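Local atomic coordinates of demethylmenaquinone Methyltransferase (Thermus thermophilus, PDB entry 1J3L), a protein that belongs to the RraA-like protein family, whose fold places helices against a curled mixed beta sheet, with three copies in the assembly. Residues V90-V95 / L130-V135; A29-R34 / G107-A112; D7-Y12 / G149-P154; V50-G55 / A78-E83. All coordinates share one frame; numbering follows the deposited sequence.

Interaction 1: residues V90-V95 / L130-V135; sequences VVHGAV and LKVLGV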
loop_
_atom_site.group_PDB
_atom_site.type_symbol
_atom_site.label_atom_id
_atom_site.label_comp_id
_atom_site.label_asym_id
_atom_site.label_seq_id
_atom_site.Cartn_x
_atom_site.Cartn_y
_atom_site.Cartn_z
ATOM N N VAL A 90 1.839 -14.175 -10.839
ATOM C CA VAL A 90 1.933 -12.735 -10.622
ATOM C C VAL A 90 0.777 -12.104 -11.374
ATOM O O VAL A 90 0.660 -12.259 -12.585
ATOM C CB VAL A 90 3.238 -12.152 -11.148
ATOM C CG1 VAL A 90 3.157 -10.644 -11.138
ATOM C CG2 VAL A 90 4.393 -12.617 -10.282
ATOM N N VAL A 91 -0.085 -11.398 -10.657
ATOM C CA VAL A 91 -1.238 -10.788 -11.290
ATOM C C VAL A 91 -1.205 -9.268 -11.334
ATOM O O VAL A 91 -1.224 -8.606 -10.291
ATOM C CB VAL A 91 -2.555 -11.227 -10.587
ATOM C CG1 VAL A 91 -3.763 -10.627 -11.291
ATOM C CG2 VAL A 91 -2.657 -12.740 -10.571
ATOM N N HIS A 92 -1.130 -8.718 -12.542
ATOM C CA HIS A 92 -1.179 -7.274 -12.688
ATOM C C HIS A 92 -2.679 -7.062 -12.746
ATOM O O HIS A 92 -3.259 -6.930 -13.825
ATOM C CB HIS A 92 -0.552 -6.800 -13.998
ATOM C CG HIS A 92 -0.522 -5.310 -14.125
ATOM N ND1 HIS A 92 -0.852 -4.649 -15.294
ATOM C CD2 HIS A 92 -0.185 -4.346 -13.237
ATOM C CE1 HIS A 92 -0.716 -3.351 -15.116
ATOM N NE2 HIS A 92 -0.310 -3.136 -13.874
ATOM N N GLY A 93 -3.295 -7.069 -11.568
ATOM C CA GLY A 93 -4.734 -6.937 -11.448
ATOM C C GLY A 93 -5.147 -7.465 -10.088
ATOM O O GLY A 93 -4.330 -7.455 -9.153
ATOM N N ALA A 94 -6.380 -7.959 -9.967
ATOM C CA ALA A 94 -6.852 -8.433 -8.676
ATOM C C ALA A 94 -7.139 -9.923 -8.560
ATOM O O ALA A 94 -7.265 -10.629 -9.563
ATOM C CB ALA A 94 -8.087 -7.630 -8.259
ATOM N N VAL A 95 -7.233 -10.369 -7.307
ATOM C CA VAL A 95 -7.514 -11.757 -6.945
ATOM C C VAL A 95 -8.588 -11.744 -5.841
ATOM O O VAL A 95 -9.042 -10.667 -5.453
ATOM C CB VAL A 95 -6.226 -12.462 -6.398
ATOM C CG1 VAL A 95 -5.099 -12.399 -7.438
ATOM C CG2 VAL A 95 -5.780 -11.819 -5.088
ATOM N N LEU A 130 4.480 -8.890 -22.827
ATOM C CA LEU A 130 3.643 -8.008 -22.021
ATOM C C LEU A 130 4.417 -6.757 -21.652
ATOM O O LEU A 130 5.647 -6.764 -21.616
ATOM C CB LEU A 130 3.225 -8.690 -20.715
ATOM C CG LEU A 130 2.560 -10.060 -20.697
ATOM C CD1 LEU A 130 2.437 -10.491 -19.246
ATOM C CD2 LEU A 130 1.201 -10.019 -21.365
ATOM N N LYS A 131 3.686 -5.690 -21.356
ATOM C CA LYS A 131 4.298 -4.437 -20.940
ATOM C C LYS A 131 3.609 -4.080 -19.625
ATOM O O LYS A 131 2.460 -3.646 -19.615
ATOM C CB LYS A 131 4.059 -3.338 -21.985
ATOM C CG LYS A 131 4.900 -2.081 -21.771
ATOM C CD LYS A 131 4.276 -0.862 -22.437
ATOM C CE LYS A 131 2.916 -0.544 -21.815
ATOM N NZ LYS A 131 2.315 0.725 -22.319
ATOM N N VAL A 132 4.310 -4.272 -18.513
ATOM C CA VAL A 132 3.740 -3.996 -17.198
ATOM C C VAL A 132 4.519 -2.933 -16.430
ATOM O O VAL A 132 5.719 -3.086 -16.184
ATOM C CB VAL A 132 3.668 -5.291 -16.346
ATOM C CG1 VAL A 132 3.145 -4.975 -14.951
ATOM C CG2 VAL A 132 2.758 -6.308 -17.028
ATOM N N LEU A 133 3.822 -1.866 -16.042
ATOM C CA LEU A 133 4.442 -0.759 -15.322
ATOM C C LEU A 133 5.758 -0.397 -15.992
ATOM O O LEU A 133 6.812 -0.383 -15.360
ATOM C CB LEU A 133 4.687 -1.118 -13.850
ATOM C CG LEU A 133 3.462 -1.265 -12.935
ATOM C CD1 LEU A 133 3.923 -1.594 -11.524
ATOM C CD2 LEU A 133 2.644 0.021 -12.932
ATOM N N GLY A 134 5.675 -0.132 -17.290
ATOM C CA GLY A 134 6.842 0.250 -18.063
ATOM C C GLY A 134 7.846 -0.845 -18.360
ATOM O O GLY A 134 8.774 -0.632 -19.136
ATOM N N VAL A 135 7.672 -2.016 -17.759
ATOM C CA VAL A 135 8.605 -3.108 -17.991
ATOM C C VAL A 135 8.026 -4.210 -18.868
ATOM O O VAL A 135 6.873 -4.615 -18.719
ATOM C CB VAL A 135 9.087 -3.715 -16.663
ATOM C CG1 VAL A 135 10.012 -4.882 -16.928
ATOM C CG2 VAL A 135 9.812 -2.661 -15.859
#

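Interaction 2: residues A29-R34 / G107-A112; sequences ARFAGR and GLLALA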
loop_
_atom_site.group_PDB
_atom_site.type_symbol
_atom_site.label_atom_id
_atom_site.label_comp_id
_atom_site.label_asym_id
_atom_site.label_seq_id
_atom_site.Cartn_x
_atom_site.Cartn_y
_atom_site.Cartn_z
ATOM N N ALA A 29 6.603 -16.125 0.148
ATOM C CA ALA A 29 6.998 -14.736 -0.050
ATOM C C ALA A 29 8.055 -14.698 -1.150
ATOM O O ALA A 29 8.170 -13.724 -1.888
ATOM C CB ALA A 29 7.563 -14.155 1.249
ATOM N N ARG A 30 8.813 -15.782 -1.259
ATOM C CA ARG A 30 9.868 -15.874 -2.262
ATOM C C ARG A 30 9.644 -17.067 -3.179
ATOM O O ARG A 30 9.385 -18.183 -2.717
ATOM C CB ARG A 30 11.236 -15.989 -1.577
ATOM C CG ARG A 30 11.600 -14.780 -0.726
ATOM C CD ARG A 30 12.925 -14.972 -0.015
ATOM N NE ARG A 30 13.361 -13.751 0.661
ATOM C CZ ARG A 30 14.393 -13.684 1.501
ATOM N NH1 ARG A 30 15.109 -14.766 1.778
ATOM N NH2 ARG A 30 14.704 -12.532 2.079
ATOM N N PHE A 31 9.742 -16.814 -4.481
ATOM C CA PHE A 31 9.564 -17.836 -5.500
ATOM C C PHE A 31 10.210 -17.356 -6.800
ATOM O O PHE A 31 10.524 -16.173 -6.948
ATOM C CB PHE A 31 8.073 -18.115 -5.733
ATOM C CG PHE A 31 7.303 -16.925 -6.240
ATOM C CD1 PHE A 31 6.921 -15.906 -5.373
ATOM C CD2 PHE A 31 6.959 -16.824 -7.588
ATOM C CE1 PHE A 31 6.195 -14.785 -5.840
ATOM C CE2 PHE A 31 6.238 -15.715 -8.073
ATOM C CZ PHE A 31 5.854 -14.694 -7.192
ATOM N N ALA A 32 10.400 -18.278 -7.738
ATOM C CA ALA A 32 11.022 -17.957 -9.014
ATOM C C ALA A 32 10.744 -19.039 -10.052
ATOM O O ALA A 32 10.355 -20.153 -9.709
ATOM C CB ALA A 32 12.524 -17.798 -8.815
ATOM N N GLY A 33 10.946 -18.717 -11.324
ATOM C CA GLY A 33 10.711 -19.715 -12.351
ATOM C C GLY A 33 10.655 -19.181 -13.766
ATOM O O GLY A 33 10.739 -17.969 -13.998
ATOM N N ARG A 34 10.527 -20.102 -14.719
ATOM C CA ARG A 34 10.431 -19.753 -16.123
ATOM C C ARG A 34 9.083 -19.058 -16.309
ATOM O O ARG A 34 8.046 -19.594 -15.920
ATOM C CB ARG A 34 10.501 -21.019 -16.988
ATOM C CG ARG A 34 10.588 -20.731 -18.479
ATOM C CD ARG A 34 10.626 -22.006 -19.317
ATOM N NE ARG A 34 10.861 -21.716 -20.732
ATOM C CZ ARG A 34 12.034 -21.339 -21.241
ATOM N NH1 ARG A 34 13.093 -21.205 -20.457
ATOM N NH2 ARG A 34 12.151 -21.094 -22.537
ATOM N N GLY A 107 3.765 -18.864 -4.657
ATOM C CA GLY A 107 3.853 -17.421 -4.622
ATOM C C GLY A 107 2.636 -16.852 -5.314
ATOM O O GLY A 107 2.205 -17.386 -6.337
ATOM N N LEU A 108 2.059 -15.797 -4.747
ATOM C CA LEU A 108 0.889 -15.150 -5.339
ATOM C C LEU A 108 0.865 -13.633 -5.101
ATOM O O LEU A 108 0.538 -13.165 -4.006
ATOM C CB LEU A 108 -0.402 -15.777 -4.799
ATOM C CG LEU A 108 -0.649 -17.244 -5.155
ATOM C CD1 LEU A 108 -1.941 -17.711 -4.501
ATOM C CD2 LEU A 108 -0.725 -17.403 -6.669
ATOM N N LEU A 109 1.209 -12.877 -6.138
ATOM C CA LEU A 109 1.224 -11.422 -6.057
ATOM C C LEU A 109 0.082 -10.833 -6.868
ATOM O O LEU A 109 -0.298 -11.359 -7.918
ATOM C CB LEU A 109 2.543 -10.856 -6.592
ATOM C CG LEU A 109 3.837 -11.441 -6.033
ATOM C CD1 LEU A 109 5.063 -10.707 -6.626
ATOM C CD2 LEU A 109 3.805 -11.324 -4.520
ATOM N N ALA A 110 -0.474 -9.740 -6.367
ATOM C CA ALA A 110 -1.556 -9.062 -7.052
ATOM C C ALA A 110 -1.564 -7.634 -6.541
ATOM O O ALA A 110 -0.931 -7.332 -5.531
ATOM C CB ALA A 110 -2.877 -9.744 -6.752
ATOM N N LEU A 111 -2.265 -6.752 -7.243
ATOM C CA LEU A 111 -2.341 -5.357 -6.838
ATOM C C LEU A 111 -3.337 -5.211 -5.700
ATOM O O LEU A 111 -3.207 -4.331 -4.854
ATOM C CB LEU A 111 -2.758 -4.482 -8.029
ATOM C CG LEU A 111 -1.753 -4.434 -9.188
ATOM C CD1 LEU A 111 -2.340 -3.662 -10.358
ATOM C CD2 LEU A 111 -0.444 -3.804 -8.712
ATOM N N ALA A 112 -4.326 -6.099 -5.675
ATOM C CA ALA A 112 -5.344 -6.049 -4.642
ATOM C C ALA A 112 -6.328 -7.191 -4.736
ATOM O O ALA A 112 -6.385 -7.913 -5.735
ATOM C CB ALA A 112 -6.103 -4.726 -4.732
#

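Interaction 3: residues D7-Y12 / G149-P154; sequences DLSDLY and GLLLLP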
loop_
_atom_site.group_PDB
_atom_site.type_symbol
_atom_site.label_atom_id
_atom_site.label_comp_id
_atom_site.label_asym_id
_atom_site.label_seq_id
_atom_site.Cartn_x
_atom_site.Cartn_y
_atom_site.Cartn_z
ATOM N N ASP A 7 20.875 -8.972 -5.363
ATOM C CA ASP A 7 22.178 -9.489 -5.790
ATOM C C ASP A 7 22.220 -9.717 -7.286
ATOM O O ASP A 7 23.083 -9.190 -7.987
ATOM C CB ASP A 7 22.512 -10.818 -5.104
ATOM C CG ASP A 7 22.422 -10.737 -3.602
ATOM O OD1 ASP A 7 22.603 -9.631 -3.061
ATOM O OD2 ASP A 7 22.179 -11.785 -2.963
ATOM N N LEU A 8 21.276 -10.513 -7.768
ATOM C CA LEU A 8 21.209 -10.837 -9.179
ATOM C C LEU A 8 21.002 -9.611 -10.046
ATOM O O LEU A 8 21.342 -9.616 -11.229
ATOM C CB LEU A 8 20.120 -11.887 -9.419
ATOM C CG LEU A 8 20.510 -13.236 -8.802
ATOM C CD1 LEU A 8 19.422 -14.259 -9.030
ATOM C CD2 LEU A 8 21.819 -13.720 -9.419
ATOM N N SER A 9 20.450 -8.551 -9.470
ATOM C CA SER A 9 20.259 -7.333 -10.245
ATOM C C SER A 9 21.633 -6.713 -10.484
ATOM O O SER A 9 21.888 -6.146 -11.548
ATOM C CB SER A 9 19.370 -6.338 -9.503
ATOM O OG SER A 9 19.167 -5.181 -10.294
ATOM N N ASP A 10 22.516 -6.826 -9.493
ATOM C CA ASP A 10 23.869 -6.285 -9.612
ATOM C C ASP A 10 24.641 -7.079 -10.672
ATOM O O ASP A 10 25.264 -6.502 -11.565
ATOM C CB ASP A 10 24.607 -6.364 -8.269
ATOM C CG ASP A 10 23.845 -5.694 -7.137
ATOM O OD1 ASP A 10 23.086 -4.734 -7.406
ATOM O OD2 ASP A 10 24.016 -6.120 -5.974
ATOM N N LEU A 11 24.577 -8.406 -10.569
ATOM C CA LEU A 11 25.253 -9.300 -11.509
ATOM C C LEU A 11 24.689 -9.189 -12.927
ATOM O O LEU A 11 25.415 -9.389 -13.899
ATOM C CB LEU A 11 25.139 -10.761 -11.054
ATOM C CG LEU A 11 25.524 -11.155 -9.622
ATOM C CD1 LEU A 11 25.426 -12.669 -9.479
ATOM C CD2 LEU A 11 26.933 -10.688 -9.302
ATOM N N TYR A 12 23.399 -8.873 -13.047
ATOM C CA TYR A 12 22.760 -8.750 -14.360
ATOM C C TYR A 12 22.128 -7.386 -14.607
ATOM O O TYR A 12 20.926 -7.207 -14.419
ATOM C CB TYR A 12 21.682 -9.820 -14.536
ATOM C CG TYR A 12 22.193 -11.236 -14.496
ATOM C CD1 TYR A 12 22.530 -11.839 -13.287
ATOM C CD2 TYR A 12 22.333 -11.978 -15.668
ATOM C CE1 TYR A 12 22.989 -13.143 -13.238
ATOM C CE2 TYR A 12 22.793 -13.288 -15.633
ATOM C CZ TYR A 12 23.119 -13.864 -14.413
ATOM O OH TYR A 12 23.578 -15.162 -14.360
ATOM N N GLY A 149 11.066 -7.019 -4.562
ATOM C CA GLY A 149 10.504 -6.856 -5.889
ATOM C C GLY A 149 10.650 -8.031 -6.839
ATOM O O GLY A 149 10.858 -9.169 -6.421
ATOM N N LEU A 150 10.542 -7.742 -8.132
ATOM C CA LEU A 150 10.621 -8.766 -9.169
ATOM C C LEU A 150 11.754 -8.518 -10.150
ATOM O O LEU A 150 11.893 -7.417 -10.682
ATOM C CB LEU A 150 9.317 -8.809 -9.964
ATOM C CG LEU A 150 7.988 -8.742 -9.211
ATOM C CD1 LEU A 150 6.840 -8.742 -10.211
ATOM C CD2 LEU A 150 7.871 -9.915 -8.283
ATOM N N LEU A 151 12.555 -9.551 -10.395
ATOM C CA LEU A 151 13.655 -9.449 -11.343
ATOM C C LEU A 151 13.379 -10.373 -12.530
ATOM O O LEU A 151 13.090 -11.558 -12.357
ATOM C CB LEU A 151 14.979 -9.842 -10.684
ATOM C CG LEU A 151 16.231 -9.652 -11.557
ATOM C CD1 LEU A 151 16.448 -8.172 -11.834
ATOM C CD2 LEU A 151 17.447 -10.233 -10.861
ATOM N N LEU A 152 13.462 -9.818 -13.733
ATOM C CA LEU A 152 13.232 -10.571 -14.961
ATOM C C LEU A 152 14.536 -10.692 -15.746
ATOM O O LEU A 152 15.078 -9.687 -16.202
ATOM C CB LEU A 152 12.196 -9.859 -15.830
ATOM C CG LEU A 152 10.759 -9.731 -15.324
ATOM C CD1 LEU A 152 9.975 -8.887 -16.316
ATOM C CD2 LEU A 152 10.128 -11.112 -15.179
ATOM N N LEU A 153 15.024 -11.919 -15.909
ATOM C CA LEU A 153 16.264 -12.183 -16.636
ATOM C C LEU A 153 15.950 -12.884 -17.955
ATOM O O LEU A 153 15.054 -13.726 -18.015
ATOM C CB LEU A 153 17.184 -13.060 -15.781
ATOM C CG LEU A 153 17.554 -12.466 -14.416
ATOM C CD1 LEU A 153 18.243 -13.492 -13.543
ATOM C CD2 LEU A 153 18.439 -11.267 -14.632
ATOM N N PRO A 154 16.685 -12.547 -19.033
ATOM C CA PRO A 154 16.465 -13.156 -20.355
ATOM C C PRO A 154 16.473 -14.683 -20.286
ATOM O O PRO A 154 15.917 -15.360 -21.148
ATOM C CB PRO A 154 17.618 -12.600 -21.184
ATOM C CG PRO A 154 17.870 -11.257 -20.549
ATOM C CD PRO A 154 17.807 -11.593 -19.081
#

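Interaction 4: residues V50-G55 / A78-E83; sequences VLEEEG and ARRAWE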
loop_
_atom_site.group_PDB
_atom_site.type_symbol
_atom_site.label_atom_id
_atom_site.label_comp_id
_atom_site.label_asym_id
_atom_site.label_seq_id
_atom_site.Cartn_x
_atom_site.Cartn_y
_atom_site.Cartn_z
ATOM N N VAL A 50 -4.804 -22.454 -18.789
ATOM C CA VAL A 50 -3.349 -22.447 -18.715
ATOM C C VAL A 50 -2.772 -23.050 -17.423
ATOM O O VAL A 50 -1.793 -23.790 -17.476
ATOM C CB VAL A 50 -2.793 -21.005 -18.908
ATOM C CG1 VAL A 50 -1.274 -20.986 -18.710
ATOM C CG2 VAL A 50 -3.144 -20.498 -20.314
ATOM N N LEU A 51 -3.365 -22.753 -16.268
ATOM C CA LEU A 51 -2.837 -23.301 -15.018
ATOM C C LEU A 51 -3.048 -24.804 -14.920
ATOM O O LEU A 51 -2.503 -25.458 -14.032
ATOM C CB LEU A 51 -3.468 -22.616 -13.806
ATOM C CG LEU A 51 -2.943 -21.230 -13.416
ATOM C CD1 LEU A 51 -3.739 -20.712 -12.246
ATOM C CD2 LEU A 51 -1.480 -21.306 -13.041
ATOM N N GLU A 52 -3.834 -25.349 -15.840
ATOM C CA GLU A 52 -4.112 -26.780 -15.851
ATOM C C GLU A 52 -2.982 -27.490 -16.582
ATOM O O GLU A 52 -2.879 -28.719 -16.551
ATOM C CB GLU A 52 -5.436 -27.050 -16.562
ATOM C CG GLU A 52 -6.110 -28.335 -16.141
ATOM C CD GLU A 52 -6.489 -28.334 -14.675
ATOM O OE1 GLU A 52 -7.388 -27.556 -14.286
ATOM O OE2 GLU A 52 -5.881 -29.108 -13.907
ATOM N N GLU A 53 -2.139 -26.705 -17.250
ATOM C CA GLU A 53 -1.014 -27.264 -17.979
ATOM C C GLU A 53 0.118 -27.377 -16.980
ATOM O O GLU A 53 0.216 -26.558 -16.060
ATOM C CB GLU A 53 -0.620 -26.360 -19.154
ATOM C CG GLU A 53 -1.832 -25.858 -19.907
ATOM C CD GLU A 53 -1.525 -25.400 -21.311
ATOM O OE1 GLU A 53 -0.499 -24.720 -21.520
ATOM O OE2 GLU A 53 -2.327 -25.714 -22.211
ATOM N N GLU A 54 0.951 -28.402 -17.114
ATOM C CA GLU A 54 2.017 -28.524 -16.158
ATOM C C GLU A 54 2.914 -27.319 -16.029
ATOM O O GLU A 54 3.495 -26.868 -17.011
ATOM C CB GLU A 54 2.762 -29.865 -16.355
ATOM C CG GLU A 54 2.191 -30.908 -15.310
ATOM C CD GLU A 54 1.487 -32.200 -15.838
ATOM O OE1 GLU A 54 2.176 -33.158 -16.242
ATOM O OE2 GLU A 54 0.240 -32.302 -15.791
ATOM N N GLY A 55 2.988 -26.807 -14.796
ATOM C CA GLY A 55 3.774 -25.620 -14.509
ATOM C C GLY A 55 5.024 -25.802 -13.659
ATOM O O GLY A 55 5.473 -24.858 -13.000
ATOM N N ALA A 78 -5.864 -21.046 -7.230
ATOM C CA ALA A 78 -4.610 -21.050 -6.492
ATOM C C ALA A 78 -4.222 -22.496 -6.178
ATOM O O ALA A 78 -3.081 -22.913 -6.415
ATOM C CB ALA A 78 -4.751 -20.252 -5.204
ATOM N N ARG A 79 -5.178 -23.253 -5.647
ATOM C CA ARG A 79 -4.939 -24.643 -5.306
ATOM C C ARG A 79 -4.642 -25.451 -6.559
ATOM O O ARG A 79 -3.800 -26.320 -6.536
ATOM C CB ARG A 79 -6.157 -25.232 -4.586
ATOM C CG ARG A 79 -6.426 -24.621 -3.212
ATOM C CD ARG A 79 -7.596 -25.304 -2.454
ATOM N NE ARG A 79 -8.939 -24.962 -2.944
ATOM C CZ ARG A 79 -9.644 -23.902 -2.559
ATOM N NH1 ARG A 79 -9.132 -23.075 -1.666
ATOM N NH2 ARG A 79 -10.841 -23.648 -3.089
ATOM N N ARG A 80 -5.332 -25.160 -7.656
ATOM C CA ARG A 80 -5.087 -25.893 -8.889
ATOM C C ARG A 80 -3.648 -25.648 -9.368
ATOM O O ARG A 80 -2.924 -26.593 -9.685
ATOM C CB ARG A 80 -6.097 -25.486 -9.971
ATOM C CG ARG A 80 -6.246 -26.523 -11.061
ATOM C CD ARG A 80 -6.580 -27.901 -10.485
ATOM N NE ARG A 80 -6.308 -28.935 -11.477
ATOM C CZ ARG A 80 -5.898 -30.164 -11.188
ATOM N NH1 ARG A 80 -5.713 -30.530 -9.928
ATOM N NH2 ARG A 80 -5.641 -31.020 -12.166
ATOM N N ALA A 81 -3.237 -24.380 -9.389
ATOM C CA ALA A 81 -1.892 -23.999 -9.819
ATOM C C ALA A 81 -0.851 -24.757 -9.024
ATOM O O ALA A 81 0.161 -25.219 -9.570
ATOM C CB ALA A 81 -1.685 -22.493 -9.646
ATOM N N TRP A 82 -1.109 -24.890 -7.728
ATOM C CA TRP A 82 -0.203 -25.603 -6.846
ATOM C C TRP A 82 -0.152 -27.094 -7.157
ATOM O O TRP A 82 0.931 -27.681 -7.194
ATOM C CB TRP A 82 -0.615 -25.401 -5.394
ATOM C CG TRP A 82 0.203 -26.185 -4.430
ATOM C CD1 TRP A 82 1.553 -26.115 -4.257
ATOM C CD2 TRP A 82 -0.278 -27.134 -3.473
ATOM N NE1 TRP A 82 1.944 -26.955 -3.248
ATOM C CE2 TRP A 82 0.843 -27.592 -2.747
ATOM C CE3 TRP A 82 -1.548 -27.637 -3.154
ATOM C CZ2 TRP A 82 0.735 -28.530 -1.720
ATOM C CZ3 TRP A 82 -1.657 -28.574 -2.129
ATOM C CH2 TRP A 82 -0.519 -29.008 -1.423
ATOM N N GLU A 83 -1.316 -27.711 -7.365
ATOM C CA GLU A 83 -1.379 -29.142 -7.677
ATOM C C GLU A 83 -0.659 -29.420 -9.001
ATOM O O GLU A 83 -0.118 -30.496 -9.202
ATOM C CB GLU A 83 -2.839 -29.629 -7.777
ATOM C CG GLU A 83 -3.687 -29.370 -6.526
ATOM C CD GLU A 83 -5.142 -29.820 -6.668
ATOM O OE1 GLU A 83 -5.781 -29.517 -7.699
ATOM O OE2 GLU A 83 -5.657 -30.467 -5.728
#

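Interaction 1: residues V90-V95 / L130-V135
The tight hairpin between strands 130-132 and 135-137 meets His92 near the C-terminal end of strand 88-92, a strand flanked in the mixed sheet by 58-63 and 107-110. Val132 and Leu133 are the hairpin residues that touch it. A type I' turn from Val132 to Val135 reverses the chain and is closed by a reciprocal pair of backbone hydrogen bonds, Val132 N to Val135 O at 2.6 Å and Val135 N to Val132 O at 2.7 Å.

Between the segments there is no hydrogen bond; the evidence is CH-pi geometry. The methyl carbon CG1 of Val132 sits 3.8 Å from the centroid of the His92 imidazole and 12° off the ring normal, placing it squarely over one face. Its distances to His92 CG and CD2 are alike, as expected for a methyl near the ring centre. The side chains approach from opposite directions. In His92, CG lies anti to the backbone N (chi1 -177°), which carries the imidazole out to the hairpin while the backbone bends through an inverse gamma turn centred on this residue.

Phe61 and Asp63 of strand 58-63 also touch Val132, and Asp63 touches His92, so this neighbouring strand flanks the ring-methyl pair. Leu133, an exposed residue, adds a looser, oblique contact: its CG is 4.3 Å from His92 NE2.

Interaction 2: residues A29-R34 / G107-A112
Gly107, which opens strand 107-110, meets the ring of Phe31 with its backbone carbon. Gly107 CA stands 3.8 Å from the ring centroid and 23° off the normal, a CH-pi contact over one face but displaced toward the rim. The closest ring atom is CD1 of Phe31, 3.5 Å from Gly107 CA. Having no side chain, the glycine lets the aromatic face lie directly on the main chain.

At Leu108 the strand turns its side chain away from Phe31, and only the backbone passes near the ring, obliquely. Leu109 brings the contact back: although its CB does not point at the other segment, its branch carbon CG reaches the ring edge close to the ring plane, 4.0 Å from Phe31 CZ. Its methyl CD1 lies 4.1 Å from the same CZ. One ring is therefore held in two different ways, by a backbone CH over a face and by an aliphatic branch at the rim.

Phe31 reaches this position with CG between its backbone N and carbonyl carbon (chi1 62°). Val90 and Ala145 also pack on it, so it is buried among strands 88-92 and 142-146. The axes of the short strand segments 31-34 and 107-110 approach to 8.4 Å at 91°, nearly perpendicular. Strands 58-63 and 88-92 lie between them in the order of the sheet, and a side-chain contact across such a steep angle is consistent with a strongly curled sheet closing round a hydrophobic interior.

Interaction 3: residues D7-Y12 / G149-P154
Tyr12 OH is gripped by two groups near the C-terminus, hydrogen-bonding with the backbone N of Ser158 and with OXT of the terminal residue Gly164, while the other end of the same side chain packs on Leu153. These two bonds limit the freedom of the phenol. At its root, Tyr12 CB lies 3.6 Å from Leu153 CD2, and the ring carbon CG of Tyr12 is 3.8 Å from that methyl. The approach to the ring is oblique, and the two side chains cross at about a right angle.

Tyr12 is the first residue to leave helical geometry, yet its N still bonds to Leu8 O at 2.8 Å, and that oxygen lies at the edge of the Tyr12 ring, in its plane. One turn earlier the packing is tighter: Leu8 CB is 3.5 Å from Leu151 CD2, closer than usual for two carbons. The same Leu151 methyl lies 3.7 Å from Ser9 N. The other branch, Leu151 CD1, reaches Ser9 CB at 4.2 Å. In Leu151, CG anti to the backbone N (chi1 -175°) carries the branch point toward the helix, and chi2 (66°) sets the two methyls against the adjacent residues Leu8 and Ser9.

No hydrogen bond joins the segments; the contact is largely apolar, with Ser9 adding its CB and backbone N. Ser9 also packs on Lys116 of the second subunit, and Asp10 forms a salt bridge with Arg96 of that subunit. Helix 5-11 thus rests on strand 149-153, which runs antiparallel to strands 16-18 and 142-146, and Leu144 of the latter strand touches both Leu8 and Leu151.

Interaction 4: residues V50-G55 / A78-E83
Glu52 OE2 accepts two N-H groups of Arg80, from NE at 2.5 Å and from NH2 at 2.6 Å, in a salt bridge that joins the two segments. The NE bond is modelled unusually short, so its exact length is doubtful, but the pairing is plain. The carboxylate carbon lies in the guanidinium plane at its edge, with the two flat groups turned 30° apart. NH2 meets OE2 nearly in line with its C-O bond, yet the N-H...O angle is only 132°, as expected when one oxygen serves two donors.

On its other side the guanidinium donates NH1 to Glu83 OE1, again with a doubtfully short separation. Arg80 is thus shared by two carboxylates whose nearest oxygens, Glu52 OE2 and Glu83 OE1, are 6.2 Å apart; its positive charge would be expected to ease their mutual repulsion. Both Glu52 and Arg80 are bent at their second torsion (54° in Arg80), which folds the charged ends toward each other at a partly exposed position.

Beneath this network lies a buried apolar contact. The methyl Ala81 CB faces the fork of Leu51, 3.6 Å from CD2 and 3.8 Å from CD1. With so small a residue at the interface, the chains come close, Leu51 CA being 5.3 Å from Ala81 CA. Leu51 also packs on Leu60 of strand 58-63, so the pair lies against the sheet. Helix 45-51 links parallel strands 31-39 and 58-63, and helix 75-83 links 58-63 and 88-92: contact between the C-terminal part of the first helix, with the turn after it, and the second helix is as found in consecutive beta-alpha-beta crossovers.

Interactions 1, 2 and 3 meet through one curled sheet. Strands 88-92 and 107-110 are neighbours in it, and Val91 N of interaction 1 probably hydrogen-bonds to Leu109 O of interaction 2 at 2.7 Å. Alternating side chains let strand 107-110 serve both sides: Leu109 CD1 packs 3.4 Å from Leu150 CD2 of interaction 3, whereas Leu108 CD1 reaches Ala78 CB of interaction 4 at 3.9 Å. Interactions 3 and 4 lie on opposite sides of the chain's centre, about 26 Å between centres. A bound magnesium ion lies about 9 Å from the side chain of Tyr12 in interaction 3, too far to be bound by it.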